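Local atomic coordinates of BlEst2 (Bacillus licheniformis, PDB entry 6WPX), a protein that probably hydrolyses ester bonds as a lipase or esterase with an alpha/beta-hydrolase fold, here in a propeptide form whose C-terminal domain is autoinhibitory. Residues A[89-95]-A[120-124]; A[172-177]-A[416-420]. One frame throughout, in Å; residues are numbered along the deposited sequence.

Contact 1 (A[89-95]-A[120-124]); sequences KDMQDNG and KGGID
Lys120 runs out straight from a CG anti to its backbone N (chi1 -179°) and bends only at chi4 (-77°), a turn that sets NZ against Lys89 O at 2.8 Å. The contact belongs to the alpha/beta-hydrolase fold: helix 91-109, the helical link of a beta-alpha-beta crossover, meets the start of helix 121-131, directly after strand 113-118, where this family carries its nucleophile elbow. The same ammonium group also reaches back to the syn lone pair of Asp124 OD1, 2.8 Å from NZ, and this salt bridge pins the lysine end between a carboxylate and a carbonyl. The other carboxylate oxygen is approached from above its plane by Asn94, whose ND2 donates to Asp124 OD2 at 2.9 Å; the amide and carboxylate planes are 84° apart. ND2 also bonds His86 O. Although Lys120 NZ and Asn94 ND2 lie close together, both are donors and each serves a different oxygen of Asp124. On the Ile123 side of this polar group Met91 rests CB on Ile123 CG2, and bends at chi2 and chi3 fold CE back onto the same methyl, both at 3.7 Å; helix 181-191 packs on the two side chains with Met184. Asp90 is the N-cap of helix 91-109, its OD1 accepting from Asp93 N at 3.1 Å. Farther along, Gly95 CA makes a CA-H...O contact of 3.5 Å with Asp124 O.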
loop_
_atom_site.group_PDB
_atom_site.type_symbol
_atom_site.label_atom_id
_atom_site.label_comp_id
_atom_site.label_asym_id
_atom_site.label_seq_id
_atom_site.Cartn_x
_atom_site.Cartn_y
_atom_site.Cartn_z
ATOM N N LYS A 89 6.483 -13.931 -2.236
ATOM C CA LYS A 89 5.522 -14.914 -1.677
ATOM C C LYS A 89 4.676 -14.283 -0.577
ATOM O O LYS A 89 5.066 -13.259 -0.052
ATOM C CB LYS A 89 6.196 -16.209 -1.231
ATOM C CG LYS A 89 7.077 -16.864 -2.281
ATOM C CD LYS A 89 6.306 -17.465 -3.418
ATOM C CE LYS A 89 7.162 -18.318 -4.323
ATOM N NZ LYS A 89 7.463 -19.637 -3.709
ATOM N N ASP A 90 3.604 -14.957 -0.185
ATOM C CA ASP A 90 2.673 -14.450 0.853
ATOM C C ASP A 90 3.227 -14.598 2.288
ATOM O O ASP A 90 4.272 -15.148 2.461
ATOM C CB ASP A 90 1.244 -14.949 0.634
ATOM C CG ASP A 90 0.987 -16.398 1.027
ATOM O OD1 ASP A 90 1.848 -16.980 1.650
ATOM O OD2 ASP A 90 -0.095 -16.894 0.750
ATOM N N MET A 91 2.460 -14.110 3.261
ATOM C CA MET A 91 2.840 -14.119 4.694
ATOM C C MET A 91 2.822 -15.555 5.232
ATOM O O MET A 91 3.472 -15.800 6.233
ATOM C CB MET A 91 1.960 -13.193 5.539
ATOM C CG MET A 91 0.561 -13.664 5.791
ATOM S SD MET A 91 -0.589 -13.454 4.434
ATOM C CE MET A 91 -0.995 -11.723 4.588
ATOM N N GLN A 92 2.090 -16.454 4.559
ATOM C CA GLN A 92 2.047 -17.848 4.993
ATOM C C GLN A 92 3.390 -18.536 4.684
ATOM O O GLN A 92 3.992 -19.114 5.579
ATOM C CB GLN A 92 0.855 -18.596 4.360
ATOM C CG GLN A 92 0.729 -20.050 4.851
ATOM C CD GLN A 92 -0.574 -20.725 4.473
ATOM O OE1 GLN A 92 -1.112 -20.563 3.374
ATOM N NE2 GLN A 92 -1.088 -21.541 5.371
ATOM N N ASP A 93 3.862 -18.444 3.432
ATOM C CA ASP A 93 5.141 -19.040 3.021
ATOM C C ASP A 93 6.277 -18.334 3.717
ATOM O O ASP A 93 7.205 -18.993 4.192
ATOM C CB ASP A 93 5.332 -18.958 1.512
ATOM C CG ASP A 93 4.334 -19.789 0.726
ATOM O OD1 ASP A 93 3.852 -20.814 1.265
ATOM O OD2 ASP A 93 4.079 -19.453 -0.426
ATOM N N ASN A 94 6.200 -17.006 3.808
ATOM C CA ASN A 94 7.232 -16.238 4.505
ATOM C C ASN A 94 7.225 -16.478 6.003
ATOM O O ASN A 94 8.287 -16.615 6.592
ATOM C CB ASN A 94 7.174 -14.767 4.150
ATOM C CG ASN A 94 7.969 -14.483 2.906
ATOM O OD1 ASN A 94 8.539 -15.394 2.300
ATOM N ND2 ASN A 94 8.068 -13.228 2.520
ATOM N N GLY A 95 6.041 -16.601 6.589
ATOM C CA GLY A 95 5.863 -16.923 8.000
ATOM C C GLY A 95 6.413 -18.299 8.318
ATOM O O GLY A 95 7.130 -18.452 9.309
ATOM N N LYS A 120 6.036 -5.362 4.421
ATOM C CA LYS A 120 5.426 -6.678 4.502
ATOM C C LYS A 120 6.129 -7.625 5.510
ATOM O O LYS A 120 5.505 -8.564 6.010
ATOM C CB LYS A 120 5.356 -7.314 3.100
ATOM C CG LYS A 120 4.699 -8.688 3.114
ATOM C CD LYS A 120 4.517 -9.285 1.703
ATOM C CE LYS A 120 4.157 -10.746 1.841
ATOM N NZ LYS A 120 5.369 -11.537 2.160
ATOM N N GLY A 121 7.420 -7.391 5.770
ATOM C CA GLY A 121 8.166 -8.176 6.747
ATOM C C GLY A 121 7.495 -8.205 8.115
ATOM O O GLY A 121 7.638 -9.188 8.821
ATOM N N GLY A 122 6.763 -7.143 8.486
ATOM C CA GLY A 122 6.044 -7.076 9.767
ATOM C C GLY A 122 4.880 -8.051 9.820
ATOM O O GLY A 122 4.540 -8.558 10.893
ATOM N N ILE A 123 4.259 -8.315 8.656
ATOM C CA ILE A 123 3.139 -9.258 8.483
ATOM C C ILE A 123 3.701 -10.682 8.494
ATOM O O ILE A 123 3.154 -11.532 9.195
ATOM C CB ILE A 123 2.292 -8.994 7.208
ATOM C CG1 ILE A 123 1.778 -7.525 7.135
ATOM C CG2 ILE A 123 1.114 -9.991 7.119
ATOM C CD1 ILE A 123 1.279 -7.188 5.667
ATOM N N ASP A 124 4.799 -10.935 7.733
ATOM C CA ASP A 124 5.475 -12.247 7.709
ATOM C C ASP A 124 5.894 -12.598 9.145
ATOM O O ASP A 124 5.839 -13.757 9.552
ATOM C CB ASP A 124 6.745 -12.188 6.834
ATOM C CG ASP A 124 6.543 -11.808 5.383
ATOM O OD1 ASP A 124 5.389 -11.931 4.885
ATOM O OD2 ASP A 124 7.546 -11.478 4.718
#

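Contact 2 (A[172-177]-A[416-420]); sequences KNDAVY and YENGK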
loop_
_atom_site.group_PDB
_atom_site.type_symbol
_atom_site.label_atom_id
_atom_site.label_comp_id
_atom_site.label_asym_id
_atom_site.label_seq_id
_atom_site.Cartn_x
_atom_site.Cartn_y
_atom_site.Cartn_z
ATOM N N LYS A 172 1.921 -8.675 -10.210
ATOM C CA LYS A 172 0.970 -9.575 -9.608
ATOM C C LYS A 172 1.714 -10.832 -9.237
ATOM O O LYS A 172 2.258 -11.542 -10.091
ATOM C CB LYS A 172 -0.257 -9.850 -10.479
ATOM C CG LYS A 172 -1.216 -8.665 -10.572
ATOM C CD LYS A 172 -2.354 -8.956 -11.551
ATOM C CE LYS A 172 -3.560 -8.100 -11.239
ATOM N NZ LYS A 172 -4.571 -8.133 -12.330
ATOM N N ASN A 173 1.839 -11.031 -7.938
ATOM C CA ASN A 173 2.460 -12.204 -7.370
ATOM C C ASN A 173 1.759 -12.400 -6.041
ATOM O O ASN A 173 0.945 -11.560 -5.650
ATOM C CB ASN A 173 3.990 -12.045 -7.238
ATOM C CG ASN A 173 4.434 -10.831 -6.442
ATOM O OD1 ASN A 173 3.935 -10.554 -5.367
ATOM N ND2 ASN A 173 5.407 -10.098 -6.932
ATOM N N ASP A 174 2.047 -13.515 -5.374
ATOM C CA ASP A 174 1.427 -13.881 -4.122
ATOM C C ASP A 174 1.637 -12.840 -3.036
ATOM O O ASP A 174 0.725 -12.667 -2.233
ATOM C CB ASP A 174 1.974 -15.221 -3.654
ATOM C CG ASP A 174 1.482 -16.437 -4.424
ATOM O OD1 ASP A 174 0.628 -16.269 -5.319
ATOM O OD2 ASP A 174 1.897 -17.562 -4.076
ATOM N N ALA A 175 2.818 -12.168 -2.998
ATOM C CA ALA A 175 3.139 -11.152 -1.983
ATOM C C ALA A 175 2.286 -9.924 -2.115
ATOM O O ALA A 175 1.633 -9.569 -1.139
ATOM C CB ALA A 175 4.620 -10.789 -1.998
ATOM N N VAL A 176 2.208 -9.322 -3.322
ATOM C CA VAL A 176 1.381 -8.128 -3.589
ATOM C C VAL A 176 -0.107 -8.435 -3.364
ATOM O O VAL A 176 -0.818 -7.633 -2.766
ATOM C CB VAL A 176 1.653 -7.501 -4.997
ATOM C CG1 VAL A 176 0.856 -6.205 -5.188
ATOM C CG2 VAL A 176 3.151 -7.229 -5.197
ATOM N N TYR A 177 -0.559 -9.602 -3.836
ATOM C CA TYR A 177 -1.922 -10.111 -3.676
ATOM C C TYR A 177 -2.298 -10.139 -2.202
ATOM O O TYR A 177 -3.417 -9.764 -1.864
ATOM C CB TYR A 177 -1.977 -11.548 -4.211
ATOM C CG TYR A 177 -3.348 -12.172 -4.214
ATOM C CD1 TYR A 177 -3.790 -12.947 -3.141
ATOM C CD2 TYR A 177 -4.168 -12.074 -5.329
ATOM C CE1 TYR A 177 -5.036 -13.582 -3.174
ATOM C CE2 TYR A 177 -5.412 -12.689 -5.368
ATOM C CZ TYR A 177 -5.834 -13.461 -4.302
ATOM O OH TYR A 177 -7.055 -14.069 -4.414
ATOM N N TYR A 416 -10.650 -13.109 -7.942
ATOM C CA TYR A 416 -9.450 -13.939 -7.926
ATOM C C TYR A 416 -9.657 -15.095 -6.961
ATOM O O TYR A 416 -10.382 -14.955 -5.980
ATOM C CB TYR A 416 -8.225 -13.142 -7.425
ATOM C CG TYR A 416 -7.880 -11.907 -8.216
ATOM C CD1 TYR A 416 -8.458 -10.676 -7.910
ATOM C CD2 TYR A 416 -6.934 -11.950 -9.233
ATOM C CE1 TYR A 416 -8.115 -9.524 -8.609
ATOM C CE2 TYR A 416 -6.624 -10.813 -9.977
ATOM C CZ TYR A 416 -7.189 -9.594 -9.635
ATOM O OH TYR A 416 -6.863 -8.452 -10.339
ATOM N N GLU A 417 -8.995 -16.219 -7.233
ATOM C CA GLU A 417 -9.004 -17.435 -6.407
ATOM C C GLU A 417 -7.582 -17.889 -6.304
ATOM O O GLU A 417 -6.937 -18.094 -7.335
ATOM C CB GLU A 417 -9.788 -18.555 -7.092
ATOM C CG GLU A 417 -11.278 -18.535 -6.873
ATOM C CD GLU A 417 -11.960 -19.682 -7.595
ATOM O OE1 GLU A 417 -11.421 -20.813 -7.576
ATOM O OE2 GLU A 417 -13.040 -19.451 -8.180
ATOM N N ASN A 418 -7.059 -17.997 -5.074
ATOM C CA ASN A 418 -5.692 -18.435 -4.803
ATOM C C ASN A 418 -4.636 -17.678 -5.635
ATOM O O ASN A 418 -3.716 -18.288 -6.178
ATOM C CB ASN A 418 -5.565 -19.967 -4.954
ATOM C CG ASN A 418 -6.617 -20.747 -4.202
ATOM O OD1 ASN A 418 -6.590 -20.851 -2.971
ATOM N ND2 ASN A 418 -7.572 -21.311 -4.928
ATOM N N GLY A 419 -4.798 -16.362 -5.744
ATOM C CA GLY A 419 -3.869 -15.495 -6.464
ATOM C C GLY A 419 -4.040 -15.379 -7.956
ATOM O O GLY A 419 -3.305 -14.624 -8.603
ATOM N N LYS A 420 -5.003 -16.130 -8.527
ATOM C CA LYS A 420 -5.235 -16.111 -9.959
ATOM C C LYS A 420 -6.617 -15.599 -10.296
ATOM O O LYS A 420 -7.582 -15.920 -9.610
ATOM C CB LYS A 420 -5.041 -17.510 -10.572
ATOM C CG LYS A 420 -3.621 -18.046 -10.434
ATOM C CD LYS A 420 -3.493 -19.412 -11.048
ATOM C CE LYS A 420 -2.187 -20.038 -10.633
ATOM N NZ LYS A 420 -1.982 -21.379 -11.250
HETATM O O HOH W 1 -0.488 -14.632 -7.142
#
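The Tyr177 ring carries Gly419 CA over one face, 3.5 Å from the ring centroid, as a CH-pi contact, and has Tyr416 CB near its plane at the edge, 3.5 Å from Tyr177 CE2. That edge is turned to the face of the Tyr416 ring in an offset edge-to-face pair, with planes at 85° and centroids 5.9 Å apart. With chi1 at -175°, Tyr177 swings its ring off helix 174-178 toward the type I' turn Glu417-Lys420 of a beta hairpin. Gly419 has a positive phi of 84°, and a CB there would come tightly against Asp174 OD1. A water donates to both Asp174 OD1 and Gly419 O, bridging helix and turn. At the edge of the Tyr416 ring, Lys172 NZ donates to its OH at 3.1 Å; this hydroxyl also bonds Tyr158 O. Cutting Tyr177 back to an alanine is likely to leave Gly419 CA without its aromatic cover and the Tyr416 face without its edge-on partner. The tip of the hairpin of strands 407-417 and 420-431 thus meets helix 174-178, while Met446 of the adjoining strand 445-456 packs on both tyrosines.

Overall arrangement
From the N terminus, contact 1 closes first: the chain leaves 89-95 along helix 91-109, passes through strand 113-118 and returns at 120-124, a short loop inside the alpha/beta-hydrolase region. Contact 2 follows in series, neither nested nor crossed, and spans 238 intervening residues before 416-420 comes back to 172-177, tying the hydrolase part to the C-terminal antiparallel sheet. The centres of the two contacts lie about 13 Å apart, and their residues touch directly through helix 174-178, where Ala175 CB packs on Lys89 O at 3.2 Å. That helix thus has contact 1 beside it and the hairpin against it, an interdomain junction consistent with the reported autoinhibition by the C-terminal domain.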